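Local coordinates for hypothetical protein (Pseudomonas aeruginosa, PDB 2H9F) that probably catalyses the isomerisation of methylaconitate, acting as a PrpF-type isomerase, at residues R43-V48 with S70-L75; I49-P52 with A57-D60; V199-V204 with T209-M214; A329-T334 with G368-T373. One frame throughout, in Å; residues are numbered along the deposited sequence.

How the contacts relate
Contacts 1 and 2 lie side by side and share helix 39-49. Contact 1 packs its side against strand 71-77, and contact 2 folds the following loop back on its C-terminal end. Both are buried, but contact 1 is apolar while contact 2 relies on a histidine-serine bond and a water, next to the second subunit. Contacts 3 and 4 lie on the opposite side of the chain's centre and are partly buried. Contact 3 is a hairpin held by backbone bonds, with a salt bridge on its exposed face. Contact 4 is aliphatic-aromatic, with I331 and P332 on the W370 indole. They touch each other through V199 and T213 against G333 and T334.

Contact 1 (R43-V48 with S70-L75); sequences RLFMRV and SKCVIL
F45 meets C72 and I74 in an apolar contact between helix 43-48 and strand 71-75. The CA atoms of F45 and C72 are 6.6 Å apart. The main interaction is CH-pi. C72 CB sits over one face of the F45 ring, 3.9 Å from the ring centroid and 22° off the normal. It is displaced toward the rim, and F45 CD2 is its closest ring atom at 3.6 Å. C72 SG makes an oblique sulfur-aromatic contact, 4.3 Å from the centroid of the F45 ring. With chi1 at -77°, the C72 sulfur lies beside its own backbone N, and it is turned to the F45 CB-CG end of the phenylalanine.

The contact joins one side of helix 39-49 to one face of strand 71-77. K71 and V73, on the other face of the strand, pack against L108 of helix 106-118, so the strand is held between two helices.

The remaining contacts are apolar van der Waals ones. I74 CG1 lies in the plane of the F45 ring at its edge, 3.8 Å from F45 CZ. The isoleucine side chain runs crosswise to that of F45. V48 CG1 reaches C72 SG more loosely, at 4.4 Å. F25 and W101 also pack on F45.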
loop_
_atom_site.group_PDB
_atom_site.type_symbol
_atom_site.label_atom_id
_atom_site.label_comp_id
_atom_site.label_asym_id
_atom_site.label_seq_id
_atom_site.Cartn_x
_atom_site.Cartn_y
_atom_site.Cartn_z
ATOM N N ARG A 43 -1.808 3.530 20.778
ATOM C CA ARG A 43 -0.488 2.893 20.549
ATOM C C ARG A 43 -0.639 1.541 19.866
ATOM O O ARG A 43 0.100 1.196 18.888
ATOM C CB ARG A 43 0.245 2.688 21.896
ATOM C CG ARG A 43 0.528 3.938 22.702
ATOM C CD ARG A 43 1.555 3.725 23.850
ATOM N NE ARG A 43 1.048 2.957 25.000
ATOM C CZ ARG A 43 0.753 3.485 26.191
ATOM N NH1 ARG A 43 0.898 4.781 26.404
ATOM N NH2 ARG A 43 0.288 2.730 27.175
ATOM N N LEU A 44 -1.601 0.752 20.360
ATOM C CA LEU A 44 -1.809 -0.569 19.796
ATOM C C LEU A 44 -2.091 -0.456 18.298
ATOM O O LEU A 44 -1.449 -1.118 17.484
ATOM C CB LEU A 44 -2.936 -1.343 20.496
ATOM C CG LEU A 44 -3.278 -2.678 19.783
ATOM C CD1 LEU A 44 -2.124 -3.640 19.853
ATOM C CD2 LEU A 44 -4.566 -3.321 20.352
ATOM N N PHE A 45 -3.032 0.414 17.944
ATOM C CA PHE A 45 -3.459 0.550 16.566
ATOM C C PHE A 45 -2.398 1.174 15.652
ATOM O O PHE A 45 -2.207 0.758 14.501
ATOM C CB PHE A 45 -4.776 1.307 16.533
ATOM C CG PHE A 45 -5.950 0.511 17.072
ATOM C CD1 PHE A 45 -5.842 -0.841 17.348
ATOM C CD2 PHE A 45 -7.184 1.098 17.195
ATOM C CE1 PHE A 45 -6.895 -1.546 17.829
ATOM C CE2 PHE A 45 -8.254 0.373 17.623
ATOM C CZ PHE A 45 -8.104 -0.938 17.986
HETATM N N MSE A 46 -1.673 2.140 16.190
HETATM C CA MSE A 46 -0.463 2.664 15.515
HETATM C C MSE A 46 0.430 1.486 15.165
HETATM O O MSE A 46 0.832 1.234 13.971
HETATM C CB MSE A 46 0.265 3.698 16.463
HETATM C CG MSE A 46 -0.336 5.026 16.485
HETATM SE SE MSE A 46 0.737 6.017 17.725
HETATM C CE MSE A 46 -0.569 7.101 18.788
ATOM N N ARG A 47 0.628 0.596 16.120
ATOM C CA ARG A 47 1.609 -0.469 15.907
ATOM C C ARG A 47 1.065 -1.540 14.947
ATOM O O ARG A 47 1.807 -2.075 14.084
ATOM C CB ARG A 47 2.074 -1.020 17.273
ATOM C CG ARG A 47 3.358 -1.866 17.227
ATOM C CD ARG A 47 4.688 -1.074 17.052
ATOM N NE ARG A 47 5.510 -1.950 16.233
ATOM C CZ ARG A 47 6.668 -2.531 16.541
ATOM N NH1 ARG A 47 7.369 -2.288 17.658
ATOM N NH2 ARG A 47 7.165 -3.357 15.624
ATOM N N VAL A 48 -0.235 -1.826 15.045
ATOM C CA VAL A 48 -0.844 -2.813 14.098
ATOM C C VAL A 48 -0.686 -2.334 12.685
ATOM O O VAL A 48 -0.393 -3.132 11.736
ATOM C CB VAL A 48 -2.354 -3.037 14.446
ATOM C CG1 VAL A 48 -3.133 -3.656 13.314
ATOM C CG2 VAL A 48 -2.450 -3.897 15.716
ATOM N N SER A 70 -5.239 2.867 6.151
ATOM C CA SER A 70 -4.590 3.131 7.406
ATOM C C SER A 70 -5.649 3.324 8.489
ATOM O O SER A 70 -5.764 4.360 9.123
ATOM C CB SER A 70 -3.622 4.299 7.269
ATOM O OG SER A 70 -3.000 4.571 8.518
ATOM N N LYS A 71 -6.411 2.260 8.687
ATOM C CA LYS A 71 -7.625 2.301 9.461
ATOM C C LYS A 71 -7.823 1.071 10.364
ATOM O O LYS A 71 -7.647 -0.043 9.943
ATOM C CB LYS A 71 -8.840 2.391 8.487
ATOM C CG LYS A 71 -8.856 3.572 7.538
ATOM C CD LYS A 71 -10.138 3.543 6.661
ATOM C CE LYS A 71 -10.120 4.510 5.462
ATOM N NZ LYS A 71 -10.438 5.879 5.784
ATOM N N CYS A 72 -8.297 1.308 11.573
ATOM C CA CYS A 72 -8.664 0.253 12.510
ATOM C C CYS A 72 -10.107 0.484 12.991
ATOM O O CYS A 72 -10.538 1.639 13.177
ATOM C CB CYS A 72 -7.734 0.285 13.703
ATOM S SG CYS A 72 -6.095 -0.440 13.344
ATOM N N VAL A 73 -10.825 -0.606 13.241
ATOM C CA VAL A 73 -12.232 -0.541 13.662
ATOM C C VAL A 73 -12.460 -1.467 14.847
ATOM O O VAL A 73 -11.961 -2.597 14.850
ATOM C CB VAL A 73 -13.153 -0.949 12.502
ATOM C CG1 VAL A 73 -14.638 -1.178 12.963
ATOM C CG2 VAL A 73 -13.083 0.084 11.376
ATOM N N ILE A 74 -13.147 -0.942 15.870
ATOM C CA ILE A 74 -13.680 -1.717 17.015
ATOM C C ILE A 74 -15.221 -1.814 16.899
ATOM O O ILE A 74 -15.900 -0.802 16.708
ATOM C CB ILE A 74 -13.343 -1.072 18.387
ATOM C CG1 ILE A 74 -11.821 -0.869 18.540
ATOM C CG2 ILE A 74 -13.893 -1.981 19.534
ATOM C CD1 ILE A 74 -11.427 0.003 19.749
ATOM N N LEU A 75 -15.746 -3.040 16.955
ATOM C CA LEU A 75 -17.189 -3.310 17.108
ATOM C C LEU A 75 -17.419 -3.984 18.455
ATOM O O LEU A 75 -16.563 -4.746 18.949
ATOM C CB LEU A 75 -17.716 -4.233 16.016
ATOM C CG LEU A 75 -18.482 -3.596 14.867
ATOM C CD1 LEU A 75 -17.609 -2.703 14.102
ATOM C CD2 LEU A 75 -19.048 -4.679 13.976
#

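Contact 2 (I49-P52 with A57-D60); sequences IGSP and AHID
G50 and D60 bring their CA atoms to 5.2 Å where the chain, just past I49 at the end of helix 39-49, loops back on itself. Glycine suits this point: phi of G50 is 103°, and a CB would press on both D60 C and the carbonyl of I49. The G50 carbonyl is tied to the other segment by a water, which donates to G50 O at 2.8 Å and accepts from D60 N at 3.0 Å.

H58 carries most of the side-chain contact. Its NE2 donates to S51 OG at 2.7 Å, with the oxygen tilted 16° out of the ring plane. S51 OG is also bonded to S93 O. At the far side of the ring, H58 ND1 bonds to A65 N. The imidazole is thus gripped at both nitrogens, which fixes its rotation. I49 CG2 lies over a face of this ring, 3.4 Å from H58 CE1, and I49 O lies over the same face, nearer the rim. G50 O lies near the ring plane at the edge, 3.4 Å from H58 CD2.

The D60 carboxylate turns to the dimer interface, where its OD1 forms salt bridges with R16 and R382 of the second subunit. Loop 57-60 thus packs against the end of helix 39-49, which closes in a Schellman motif: S51 N to M46 O, G50 N to R47 O, and G50 as the C-prime residue.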
loop_
_atom_site.group_PDB
_atom_site.type_symbol
_atom_site.label_atom_id
_atom_site.label_comp_id
_atom_site.label_asym_id
_atom_site.label_seq_id
_atom_site.Cartn_x
_atom_site.Cartn_y
_atom_site.Cartn_z
ATOM N N ILE A 49 -0.981 -1.052 12.503
ATOM C CA ILE A 49 -0.885 -0.388 11.202
ATOM C C ILE A 49 0.528 -0.200 10.654
ATOM O O ILE A 49 0.755 -0.376 9.429
ATOM C CB ILE A 49 -1.650 0.947 11.182
ATOM C CG1 ILE A 49 -3.164 0.656 11.203
ATOM C CG2 ILE A 49 -1.302 1.780 9.947
ATOM C CD1 ILE A 49 -3.660 -0.271 10.077
ATOM N N GLY A 50 1.466 0.015 11.560
ATOM C CA GLY A 50 2.880 0.165 11.219
ATOM C C GLY A 50 3.339 1.615 11.263
ATOM O O GLY A 50 4.308 1.978 10.576
ATOM N N SER A 51 2.633 2.410 12.061
ATOM C CA SER A 51 2.884 3.833 12.225
ATOM C C SER A 51 3.439 4.100 13.611
ATOM O O SER A 51 3.314 3.274 14.515
ATOM C CB SER A 51 1.567 4.629 12.069
ATOM O OG SER A 51 1.062 4.564 10.753
ATOM N N PRO A 52 4.083 5.249 13.787
ATOM C CA PRO A 52 4.444 6.257 12.767
ATOM C C PRO A 52 5.630 5.763 11.936
ATOM O O PRO A 52 6.569 5.247 12.500
ATOM C CB PRO A 52 4.855 7.472 13.588
ATOM C CG PRO A 52 5.327 6.922 14.854
ATOM C CD PRO A 52 4.533 5.644 15.127
ATOM N N ALA A 57 5.704 3.950 4.095
ATOM C CA ALA A 57 5.495 2.765 3.253
ATOM C C ALA A 57 4.746 1.627 3.965
ATOM O O ALA A 57 4.228 0.723 3.314
ATOM C CB ALA A 57 6.858 2.273 2.758
ATOM N N HIS A 58 4.662 1.692 5.295
ATOM C CA HIS A 58 3.969 0.671 6.100
ATOM C C HIS A 58 4.435 -0.766 5.761
ATOM O O HIS A 58 3.633 -1.712 5.658
ATOM C CB HIS A 58 2.463 0.810 5.952
ATOM C CG HIS A 58 1.883 1.908 6.779
ATOM N ND1 HIS A 58 0.642 2.439 6.531
ATOM C CD2 HIS A 58 2.352 2.527 7.881
ATOM C CE1 HIS A 58 0.369 3.345 7.455
ATOM N NE2 HIS A 58 1.401 3.428 8.275
ATOM N N ILE A 59 5.738 -0.916 5.586
ATOM C CA ILE A 59 6.318 -2.218 5.355
ATOM C C ILE A 59 6.321 -3.030 6.638
ATOM O O ILE A 59 6.363 -4.222 6.584
ATOM C CB ILE A 59 7.712 -2.114 4.707
ATOM C CG1 ILE A 59 7.575 -1.726 3.218
ATOM C CG2 ILE A 59 8.435 -3.406 4.759
ATOM C CD1 ILE A 59 6.936 -2.782 2.314
ATOM N N ASP A 60 6.190 -2.384 7.785
ATOM C CA ASP A 60 6.224 -3.111 9.039
ATOM C C ASP A 60 4.885 -3.053 9.773
ATOM O O ASP A 60 4.838 -2.903 10.972
ATOM C CB ASP A 60 7.327 -2.545 9.906
ATOM C CG ASP A 60 7.837 -3.531 10.949
ATOM O OD1 ASP A 60 7.597 -4.748 10.875
ATOM O OD2 ASP A 60 8.504 -3.094 11.869
HETATM O O HOH W 1 5.845 0.415 8.848
#

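Contact 3 (V199-V204 with T209-M214); sequences VDDLEV and TFKATM
Strands 200-204 and 209-214 form a beta hairpin, and D200-A212 and L202-F210 are its hydrogen-bonded pairs. Each pair has two backbone bonds. The straightest is L202 N to F210 O, 2.7 Å with an angle of 170° at the hydrogen. D201-K211 and E203-T209 are the non-hydrogen-bonded pairs between and beyond them.

D201, E203, T209 and K211 line the exposed face. There K211 NZ makes a salt bridge to D201 OD1 at 2.7 Å, using the syn lone pair of the carboxylate. The two side chains extend parallel to one another. A bend in the lysine chain at chi2 (-61°) also brings K211 CD within 3.3 Å of D201 OD1. E203 CG touches T209 OG1 on the same face.

The opposite face is buried. L202 CB meets A212 CB at 3.9 Å, and L202 CD1 lies 4.1 Å from SE of selenomethionine M214. The M214 and D200 side chains meet nearly perpendicular, with M214 CE 3.4 Å from D200 CB. V204 CG2 approaches the F210 ring obliquely, 3.9 Å from F210 CD2. D200 OD1 pairs with R260 and N197, and OD2 with T195; a water within bonding distance of OD2 accepts from M214 N. This face packs on helix 244-260; L202 and A212 also touch V222 and V224 of the adjoining strand 220-225. This is an antiparallel beta hairpin with an exposed polar face and a buried, mostly apolar one.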
loop_
_atom_site.group_PDB
_atom_site.type_symbol
_atom_site.label_atom_id
_atom_site.label_comp_id
_atom_site.label_asym_id
_atom_site.label_seq_id
_atom_site.Cartn_x
_atom_site.Cartn_y
_atom_site.Cartn_z
ATOM N N VAL A 199 -36.263 25.540 -7.140
ATOM C CA VAL A 199 -35.674 25.968 -8.407
ATOM C C VAL A 199 -35.631 27.477 -8.433
ATOM O O VAL A 199 -36.581 28.126 -8.004
ATOM C CB VAL A 199 -36.482 25.452 -9.609
ATOM C CG1 VAL A 199 -35.787 25.797 -10.893
ATOM C CG2 VAL A 199 -36.679 23.954 -9.492
ATOM N N ASP A 200 -34.521 28.025 -8.913
ATOM C CA ASP A 200 -34.309 29.474 -8.986
ATOM C C ASP A 200 -33.953 29.867 -10.415
ATOM O O ASP A 200 -33.619 29.004 -11.262
ATOM C CB ASP A 200 -33.145 29.884 -8.073
ATOM C CG ASP A 200 -33.499 29.860 -6.569
ATOM O OD1 ASP A 200 -34.121 30.836 -6.062
ATOM O OD2 ASP A 200 -33.083 28.883 -5.888
ATOM N N ASP A 201 -34.047 31.157 -10.705
ATOM C CA ASP A 201 -33.518 31.680 -11.969
ATOM C C ASP A 201 -32.134 32.203 -11.659
ATOM O O ASP A 201 -31.994 33.167 -10.934
ATOM C CB ASP A 201 -34.433 32.748 -12.536
ATOM C CG ASP A 201 -35.756 32.162 -13.010
ATOM O OD1 ASP A 201 -35.714 31.176 -13.783
ATOM O OD2 ASP A 201 -36.827 32.664 -12.599
ATOM N N LEU A 202 -31.112 31.490 -12.128
ATOM C CA LEU A 202 -29.749 31.814 -11.772
ATOM C C LEU A 202 -29.160 32.694 -12.844
ATOM O O LEU A 202 -28.957 32.252 -13.968
ATOM C CB LEU A 202 -28.924 30.539 -11.628
ATOM C CG LEU A 202 -27.466 30.723 -11.178
ATOM C CD1 LEU A 202 -27.375 31.285 -9.755
ATOM C CD2 LEU A 202 -26.736 29.374 -11.349
ATOM N N GLU A 203 -28.852 33.927 -12.483
ATOM C CA GLU A 203 -28.230 34.867 -13.406
ATOM C C GLU A 203 -26.715 34.681 -13.471
ATOM O O GLU A 203 -26.013 34.891 -12.476
ATOM C CB GLU A 203 -28.496 36.282 -12.955
ATOM C CG GLU A 203 -29.722 36.948 -13.532
ATOM C CD GLU A 203 -29.542 38.460 -13.505
ATOM O OE1 GLU A 203 -28.831 38.997 -14.397
ATOM O OE2 GLU A 203 -30.061 39.108 -12.564
ATOM N N VAL A 204 -26.216 34.320 -14.651
ATOM C CA VAL A 204 -24.788 34.173 -14.880
ATOM C C VAL A 204 -24.309 35.250 -15.878
ATOM O O VAL A 204 -24.467 35.098 -17.100
ATOM C CB VAL A 204 -24.456 32.764 -15.400
ATOM C CG1 VAL A 204 -22.940 32.525 -15.334
ATOM C CG2 VAL A 204 -25.240 31.688 -14.599
ATOM N N THR A 209 -29.300 33.305 -18.153
ATOM C CA THR A 209 -30.097 33.099 -16.953
ATOM C C THR A 209 -30.699 31.705 -17.069
ATOM O O THR A 209 -31.329 31.368 -18.062
ATOM C CB THR A 209 -31.150 34.194 -16.765
ATOM O OG1 THR A 209 -30.473 35.424 -16.515
ATOM C CG2 THR A 209 -32.055 33.892 -15.583
ATOM N N PHE A 210 -30.451 30.878 -16.067
ATOM C CA PHE A 210 -30.722 29.459 -16.180
ATOM C C PHE A 210 -31.529 28.972 -14.996
ATOM O O PHE A 210 -31.326 29.433 -13.902
ATOM C CB PHE A 210 -29.406 28.701 -16.206
ATOM C CG PHE A 210 -28.518 29.054 -17.367
ATOM C CD1 PHE A 210 -28.974 28.937 -18.668
ATOM C CD2 PHE A 210 -27.222 29.504 -17.159
ATOM C CE1 PHE A 210 -28.150 29.266 -19.744
ATOM C CE2 PHE A 210 -26.395 29.836 -18.237
ATOM C CZ PHE A 210 -26.855 29.705 -19.524
ATOM N N LYS A 211 -32.407 27.997 -15.207
ATOM C CA LYS A 211 -33.033 27.320 -14.090
ATOM C C LYS A 211 -31.953 26.592 -13.299
ATOM O O LYS A 211 -31.009 26.041 -13.853
ATOM C CB LYS A 211 -34.090 26.333 -14.560
ATOM C CG LYS A 211 -35.301 26.943 -15.281
ATOM C CD LYS A 211 -36.060 27.908 -14.400
ATOM C CE LYS A 211 -37.233 28.551 -15.136
ATOM N NZ LYS A 211 -37.874 29.650 -14.331
ATOM N N ALA A 212 -32.051 26.623 -11.984
ATOM C CA ALA A 212 -31.069 25.923 -11.185
ATOM C C ALA A 212 -31.650 25.477 -9.847
ATOM O O ALA A 212 -32.410 26.201 -9.249
ATOM C CB ALA A 212 -29.827 26.810 -10.984
ATOM N N THR A 213 -31.287 24.280 -9.396
ATOM C CA THR A 213 -31.527 23.871 -8.021
ATOM C C THR A 213 -30.194 23.933 -7.284
ATOM O O THR A 213 -29.231 23.282 -7.671
ATOM C CB THR A 213 -32.077 22.445 -7.974
ATOM O OG1 THR A 213 -33.429 22.460 -8.462
ATOM C CG2 THR A 213 -32.031 21.866 -6.533
HETATM N N MSE A 214 -30.157 24.733 -6.231
HETATM C CA MSE A 214 -29.004 24.916 -5.381
HETATM C C MSE A 214 -29.365 24.263 -4.043
HETATM O O MSE A 214 -30.265 24.719 -3.351
HETATM C CB MSE A 214 -28.705 26.405 -5.236
HETATM C CG MSE A 214 -28.075 27.005 -6.487
HETATM SE SE MSE A 214 -28.088 28.898 -6.541
HETATM C CE MSE A 214 -29.962 29.156 -7.175
HETATM O O HOH W 2 -32.598 26.176 -5.572
#

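Contact 4 (A329-T334 with G368-T373); sequences AAIPGT and GEWTVT
I331 and W370 face each other with CA atoms 8.5 Å apart, where the chain leaving helix 319-330 passes the start of strand 369-386. Residues I331 to T334 make a type II beta turn, closed by a weak bond of 3.4 Å from T334 N to I331 O. G333 sits in the turn with phi of 112°, a value that suits glycine.

The closest side-chain contact is made by one methyl group. I331 CG2 lies over the centre of the W370 six-membered ring, 3.6 Å from its centroid and 17° off the normal. This is a CH-pi contact. Its closest ring atom is W370 CE2, at 3.5 Å. In I331 it is this branch that is anti to the backbone N, while CG1 (chi1 -68°) takes the place beside that N and passes W370 CE3 at 4.0 Å. The I331 and W370 side chains overlap, running antiparallel. P332 adds a smaller contact: its CD reaches W370 CH2 at 4.0 Å, oblique to the ring. P332 is exposed, whereas I331 is buried.

Other parts of the fold close around the pair. A363 of strand 355-366 packs on both I331 and W370, and so do F193 and L198 from loops. The F193 ring meets the indole with its plane steeply inclined. T334, which ends the turn, is also the N-cap of helix 335-339, and its OG1 bonds to N337 N.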
loop_
_atom_site.group_PDB
_atom_site.type_symbol
_atom_site.label_atom_id
_atom_site.label_comp_id
_atom_site.label_asym_id
_atom_site.label_seq_id
_atom_site.Cartn_x
_atom_site.Cartn_y
_atom_site.Cartn_z
ATOM N N ALA A 329 -33.273 14.293 -5.972
ATOM C CA ALA A 329 -34.219 13.484 -6.695
ATOM C C ALA A 329 -35.459 13.204 -5.847
ATOM O O ALA A 329 -36.588 13.204 -6.353
ATOM C CB ALA A 329 -33.585 12.178 -7.178
ATOM N N ALA A 330 -35.255 12.991 -4.554
ATOM C CA ALA A 330 -36.340 12.617 -3.650
ATOM C C ALA A 330 -37.300 13.780 -3.336
ATOM O O ALA A 330 -38.435 13.551 -2.895
ATOM C CB ALA A 330 -35.772 12.034 -2.376
ATOM N N ILE A 331 -36.848 15.018 -3.558
ATOM C CA ILE A 331 -37.606 16.198 -3.165
ATOM C C ILE A 331 -38.347 16.679 -4.411
ATOM O O ILE A 331 -37.747 17.171 -5.361
ATOM C CB ILE A 331 -36.742 17.302 -2.503
ATOM C CG1 ILE A 331 -36.238 16.831 -1.135
ATOM C CG2 ILE A 331 -37.558 18.593 -2.222
ATOM C CD1 ILE A 331 -35.155 17.664 -0.547
ATOM N N PRO A 332 -39.666 16.491 -4.426
ATOM C CA PRO A 332 -40.384 16.770 -5.650
ATOM C C PRO A 332 -40.338 18.223 -6.040
ATOM O O PRO A 332 -40.569 19.100 -5.212
ATOM C CB PRO A 332 -41.811 16.322 -5.337
ATOM C CG PRO A 332 -41.890 16.231 -3.925
ATOM C CD PRO A 332 -40.565 15.999 -3.371
ATOM N N GLY A 333 -40.024 18.480 -7.296
ATOM C CA GLY A 333 -39.975 19.851 -7.809
ATOM C C GLY A 333 -38.581 20.330 -8.162
ATOM O O GLY A 333 -38.438 21.310 -8.888
ATOM N N THR A 334 -37.544 19.674 -7.633
ATOM C CA THR A 334 -36.176 20.046 -7.988
ATOM C C THR A 334 -35.927 19.644 -9.425
ATOM O O THR A 334 -36.644 18.808 -10.002
ATOM C CB THR A 334 -35.090 19.386 -7.084
ATOM O OG1 THR A 334 -35.031 17.991 -7.364
ATOM C CG2 THR A 334 -35.366 19.625 -5.621
ATOM N N GLY A 368 -42.471 24.915 4.986
ATOM C CA GLY A 368 -41.597 25.171 3.834
ATOM C C GLY A 368 -40.235 24.478 3.907
ATOM O O GLY A 368 -39.537 24.341 2.874
ATOM N N GLU A 369 -39.875 24.024 5.120
ATOM C CA GLU A 369 -38.492 23.645 5.475
ATOM C C GLU A 369 -38.261 22.136 5.379
ATOM O O GLU A 369 -38.888 21.354 6.079
ATOM C CB GLU A 369 -38.204 24.118 6.898
ATOM C CG GLU A 369 -36.836 24.760 7.102
ATOM C CD GLU A 369 -36.583 25.123 8.592
ATOM O OE1 GLU A 369 -37.301 26.015 9.150
ATOM O OE2 GLU A 369 -35.669 24.497 9.200
ATOM N N TRP A 370 -37.341 21.741 4.519
ATOM C CA TRP A 370 -37.065 20.345 4.273
ATOM C C TRP A 370 -36.014 19.788 5.245
ATOM O O TRP A 370 -35.020 20.458 5.535
ATOM C CB TRP A 370 -36.570 20.185 2.843
ATOM C CG TRP A 370 -37.646 20.348 1.832
ATOM C CD1 TRP A 370 -37.937 21.462 1.125
ATOM C CD2 TRP A 370 -38.571 19.350 1.396
ATOM N NE1 TRP A 370 -38.998 21.241 0.284
ATOM C CE2 TRP A 370 -39.411 19.952 0.432
ATOM C CE3 TRP A 370 -38.770 18.012 1.722
ATOM C CZ2 TRP A 370 -40.423 19.260 -0.216
ATOM C CZ3 TRP A 370 -39.771 17.331 1.093
ATOM C CH2 TRP A 370 -40.607 17.960 0.146
ATOM N N THR A 371 -36.239 18.558 5.713
ATOM C CA THR A 371 -35.285 17.788 6.509
ATOM C C THR A 371 -35.017 16.453 5.831
ATOM O O THR A 371 -35.963 15.760 5.461
ATOM C CB THR A 371 -35.900 17.486 7.857
ATOM O OG1 THR A 371 -36.186 18.725 8.495
ATOM C CG2 THR A 371 -34.957 16.717 8.742
ATOM N N VAL A 372 -33.748 16.082 5.689
ATOM C CA VAL A 372 -33.393 14.789 5.088
ATOM C C VAL A 372 -33.401 13.762 6.202
ATOM O O VAL A 372 -32.749 13.938 7.215
ATOM C CB VAL A 372 -32.018 14.784 4.413
ATOM C CG1 VAL A 372 -31.714 13.388 3.777
ATOM C CG2 VAL A 372 -31.930 15.891 3.368
ATOM N N THR A 373 -34.167 12.696 6.034
ATOM C CA THR A 373 -34.271 11.699 7.070
ATOM C C THR A 373 -33.439 10.457 6.774
ATOM O O THR A 373 -33.099 9.706 7.706
ATOM C CB THR A 373 -35.740 11.295 7.287
ATOM O OG1 THR A 373 -36.288 10.839 6.058
ATOM C CG2 THR A 373 -36.550 12.466 7.843
#